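Immunomodulatory active chitinase (Trichuris suis, PDB 6G9C) is a secreted helminth chitinase-family protein that probably binds and hydrolyses chitin and has immunomodulatory activity. Local coordinates at residues P196-D200 with A201-V205; K256-D260 with K261-K265. One frame throughout, in Å; residues are numbered along the deposited sequence.

Contact 1: residues P196-D200 with A201-V205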
# COMPACT_ATOMS: atom_id res chain seq x y z
N PRO A 196 -22.55 6.83 -31.81
CA PRO A 196 -22.53 5.62 -32.64
C PRO A 196 -21.72 5.74 -33.92
O PRO A 196 -21.14 4.74 -34.37
CB PRO A 196 -24.02 5.39 -32.95
CG PRO A 196 -24.73 6.01 -31.78
CD PRO A 196 -23.92 7.22 -31.41
N LYS A 197 -21.67 6.93 -34.55
CA LYS A 197 -20.84 7.11 -35.73
C LYS A 197 -19.36 7.00 -35.38
O LYS A 197 -18.57 6.42 -36.13
CB LYS A 197 -21.12 8.47 -36.37
CG LYS A 197 -22.58 8.75 -36.65
CD LYS A 197 -22.98 8.28 -38.04
CE LYS A 197 -23.94 9.26 -38.70
NZ LYS A 197 -25.20 9.47 -37.91
N THR A 198 -18.97 7.57 -34.24
CA THR A 198 -17.59 7.47 -33.77
C THR A 198 -17.24 6.03 -33.42
O THR A 198 -16.14 5.56 -33.74
CB THR A 198 -17.38 8.39 -32.57
OG1 THR A 198 -17.70 9.73 -32.95
CG2 THR A 198 -15.94 8.34 -32.08
N VAL A 199 -18.17 5.32 -32.77
CA VAL A 199 -17.95 3.91 -32.45
C VAL A 199 -17.73 3.11 -33.72
O VAL A 199 -16.80 2.29 -33.82
CB VAL A 199 -19.14 3.35 -31.63
CG1 VAL A 199 -18.98 1.86 -31.41
CG2 VAL A 199 -19.28 4.08 -30.32
N ASP A 200 -18.58 3.34 -34.73
CA ASP A 200 -18.46 2.65 -36.01
C ASP A 200 -17.09 2.87 -36.64
O ASP A 200 -16.47 1.94 -37.15
CB ASP A 200 -19.55 3.14 -36.96
CG ASP A 200 -20.79 2.28 -36.90
OD1 ASP A 200 -20.88 1.42 -36.00
OD2 ASP A 200 -21.68 2.46 -37.76
N ALA A 201 -16.61 4.11 -36.61
CA ALA A 201 -15.41 4.46 -37.35
C ALA A 201 -14.15 3.95 -36.66
O ALA A 201 -13.20 3.52 -37.34
CB ALA A 201 -15.33 5.97 -37.54
N GLY A 202 -14.11 3.99 -35.33
CA GLY A 202 -12.85 3.87 -34.62
C GLY A 202 -12.59 2.60 -33.83
O GLY A 202 -11.44 2.31 -33.49
N TYR A 203 -13.64 1.82 -33.54
CA TYR A 203 -13.55 0.73 -32.58
C TYR A 203 -13.99 -0.59 -33.21
O TYR A 203 -15.14 -0.71 -33.65
CB TYR A 203 -14.42 1.00 -31.37
CG TYR A 203 -14.12 2.26 -30.59
CD1 TYR A 203 -14.69 3.48 -30.96
CD2 TYR A 203 -13.32 2.22 -29.46
CE1 TYR A 203 -14.44 4.64 -30.23
CE2 TYR A 203 -13.08 3.37 -28.71
CZ TYR A 203 -13.64 4.57 -29.10
OH TYR A 203 -13.39 5.71 -28.35
N ASP A 204 -13.09 -1.58 -33.21
CA ASP A 204 -13.44 -2.95 -33.57
C ASP A 204 -14.02 -3.58 -32.30
O ASP A 204 -13.29 -4.11 -31.46
CB ASP A 204 -12.22 -3.70 -34.09
CG ASP A 204 -12.55 -5.08 -34.66
OD1 ASP A 204 -13.48 -5.73 -34.13
OD2 ASP A 204 -11.88 -5.51 -35.62
N VAL A 205 -15.34 -3.52 -32.16
CA VAL A 205 -15.96 -3.77 -30.86
C VAL A 205 -15.81 -5.23 -30.43
O VAL A 205 -15.42 -5.47 -29.28
CB VAL A 205 -17.44 -3.33 -30.85
CG1 VAL A 205 -18.10 -3.71 -29.53
CG2 VAL A 205 -17.53 -1.82 -31.05
O HOH W 1 -16.84 -0.48 -35.93

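Contact 2: residues K256-D260 with K261-K265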
# COMPACT_ATOMS: atom_id res chain seq x y z
N LYS A 256 -26.93 0.62 -25.54
CA LYS A 256 -27.49 -0.45 -26.36
C LYS A 256 -26.71 -0.62 -27.65
O LYS A 256 -26.58 -1.75 -28.15
CB LYS A 256 -28.96 -0.16 -26.67
CG LYS A 256 -29.63 -1.18 -27.59
CD LYS A 256 -31.10 -0.86 -27.78
CE LYS A 256 -31.87 -2.04 -28.36
NZ LYS A 256 -31.40 -2.39 -29.73
N TYR A 257 -26.17 0.47 -28.20
CA TYR A 257 -25.41 0.35 -29.44
C TYR A 257 -24.12 -0.44 -29.23
O TYR A 257 -23.79 -1.32 -30.03
CB TYR A 257 -25.10 1.73 -30.02
CG TYR A 257 -24.56 1.63 -31.44
CD1 TYR A 257 -25.40 1.33 -32.50
CD2 TYR A 257 -23.21 1.81 -31.71
CE1 TYR A 257 -24.92 1.22 -33.79
CE2 TYR A 257 -22.72 1.70 -33.00
CZ TYR A 257 -23.58 1.41 -34.03
OH TYR A 257 -23.10 1.30 -35.31
N TRP A 258 -23.39 -0.14 -28.15
CA TRP A 258 -22.19 -0.93 -27.85
C TRP A 258 -22.53 -2.40 -27.67
O TRP A 258 -21.81 -3.27 -28.17
CB TRP A 258 -21.51 -0.38 -26.60
CG TRP A 258 -20.58 0.73 -26.92
CD1 TRP A 258 -20.88 2.06 -26.99
CD2 TRP A 258 -19.18 0.62 -27.21
NE1 TRP A 258 -19.75 2.78 -27.32
CE2 TRP A 258 -18.70 1.92 -27.47
CE3 TRP A 258 -18.28 -0.46 -27.28
CZ2 TRP A 258 -17.36 2.18 -27.79
CZ3 TRP A 258 -16.95 -0.20 -27.60
CH2 TRP A 258 -16.51 1.11 -27.85
N SER A 259 -23.64 -2.70 -26.99
CA SER A 259 -24.12 -4.07 -26.90
C SER A 259 -24.40 -4.65 -28.28
O SER A 259 -23.94 -5.75 -28.61
CB SER A 259 -25.37 -4.13 -26.02
OG SER A 259 -25.82 -5.47 -25.85
N ASP A 260 -25.16 -3.91 -29.10
CA ASP A 260 -25.51 -4.43 -30.43
C ASP A 260 -24.28 -4.67 -31.28
O ASP A 260 -24.30 -5.53 -32.17
CB ASP A 260 -26.46 -3.46 -31.15
CG ASP A 260 -27.87 -3.48 -30.59
OD1 ASP A 260 -28.27 -4.49 -29.97
OD2 ASP A 260 -28.60 -2.48 -30.81
N LYS A 261 -23.19 -3.94 -31.02
CA LYS A 261 -21.96 -4.07 -31.78
C LYS A 261 -21.08 -5.21 -31.29
O LYS A 261 -20.09 -5.53 -31.95
CB LYS A 261 -21.18 -2.76 -31.74
CG LYS A 261 -21.87 -1.63 -32.47
CD LYS A 261 -21.55 -1.66 -33.95
CE LYS A 261 -20.09 -1.30 -34.20
NZ LYS A 261 -19.81 -1.24 -35.67
N GLY A 262 -21.40 -5.82 -30.15
CA GLY A 262 -20.71 -7.03 -29.75
C GLY A 262 -19.97 -6.95 -28.43
O GLY A 262 -19.22 -7.88 -28.10
N MET A 263 -20.17 -5.88 -27.66
CA MET A 263 -19.56 -5.77 -26.34
C MET A 263 -20.51 -6.34 -25.30
O MET A 263 -21.62 -5.83 -25.14
CB MET A 263 -19.22 -4.33 -26.01
CG MET A 263 -18.53 -4.13 -24.66
SD MET A 263 -16.87 -4.85 -24.60
CE MET A 263 -15.99 -3.77 -25.72
N PRO A 264 -20.13 -7.41 -24.59
CA PRO A 264 -21.02 -7.98 -23.57
C PRO A 264 -21.43 -6.94 -22.52
O PRO A 264 -20.63 -6.09 -22.11
CB PRO A 264 -20.19 -9.11 -22.96
CG PRO A 264 -19.19 -9.48 -24.05
CD PRO A 264 -18.88 -8.18 -24.75
N LYS A 265 -22.70 -7.00 -22.11
CA LYS A 265 -23.27 -5.97 -21.24
C LYS A 265 -22.49 -5.83 -19.94
O LYS A 265 -22.40 -4.72 -19.38
CB LYS A 265 -24.73 -6.31 -20.92
CG LYS A 265 -25.75 -5.95 -21.99
CD LYS A 265 -27.15 -6.10 -21.41
CE LYS A 265 -28.24 -5.85 -22.43
NZ LYS A 265 -28.51 -4.40 -22.61
O HOH W 2 -23.91 -7.62 -25.36

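Contact 1: residues P196-D200 with A201-V205
In the last turn of the short helix 196-202, Val199 is met by Tyr203 and Val205, which follow the helix end. Helical bonding runs on to the end: Ala201 N donates a hydrogen bond to Lys197 O (3.1 Å), Gly202 N to Thr198 O (3.0 Å) and Tyr203 N to Val199 O (3.2 Å, N-H...O angle 148°). Tyr203 is the first residue with non-helical backbone angles, and its ring folds back along the last turn. CG stands beside the backbone N (chi1 -58°), which carries CD1 to 3.6 Å from Val199 CA and puts Val199 O in the ring plane, at the edge. Its OH reaches Ser193 N, while the ring makes edge-to-face pairs with Tyr163 and Trp258. Beyond the turn, Val205 turns its CB toward the helix, and its CG2 meets Val199 CG1 at 4.0 Å, the two branched side chains crossing at a slant. A water bridges Asp200 O (2.7 Å) and Tyr203 O (2.9 Å). Asp204, at the N-cap position, caps the start of helix 205-211 through a weak bond from Ala207 N to OD1. The arrangement is a short junction between consecutive helices, following strand 187-193 in the TIM barrel of family 18 chitinases.

Contact 2: residues K256-D260 with K261-K265
Lys261 lays its aliphatic chain over one face of the Tyr257 ring, a CH-pi contact one helical turn apart. CG sits 3.8 Å from the ring centroid, 26° off the normal and displaced toward the CE2 side. The bend at chi2 (-85°) carries CD to 3.6 Å from Tyr257 OH, and a further bend at chi3 turns CE. The two side chains run side by side, and both polar ends meet Asp200 OD1. The helix ends in a Schellman motif. Met263 N binds Trp258 O at 3.1 Å with a nearly straight N-H...O angle of 163°, and Gly262 N binds Ser259 O at 3.0 Å from above the carbonyl plane. Gly262 has positive phi, at which a CB would jam against the preceding carbonyl oxygen. Past the glycine, Met263 runs beside Trp258, CE to CZ3 at 4.1 Å, and a water links Met263 O (2.9 Å) with Ser259 OG. On the outer side Lys256 NZ approaches Asp260 OD2 on the syn lone pair of that oxygen, a salt bridge of 3.0 Å. The turn thus joins helix 251-261 to strand 268-281, with Trp258, Ser259 and Met263 against Ile268, Trp258 and Tyr257 against helix 196-202, and Met263 also touching helix 205-211.

How the contacts relate
Two helix C-termini meet here, their contact centres about 11 Å apart. The polar join is at Asp200 OD1 of contact 1, which forms a salt bridge with Lys261 NZ at 2.9 Å and probably a hydrogen bond with Tyr257 OH, though that distance is doubtfully short; one carboxylate oxygen thus faces both ends of the Tyr257-Lys261 pair in contact 2. Packing contacts lie at two further points: Val199 CG2 is 3.3 Å from Trp258 NE1, and Val205 CG1 is 3.5 Å from Met263 N. Trp258 NE1 also bonds to Ser193 O, tying contact 2 to the end of strand 187-193 that precedes contact 1. Together the contacts pack helix 251-261 against the 196-205 turn within the family 18 barrel domain.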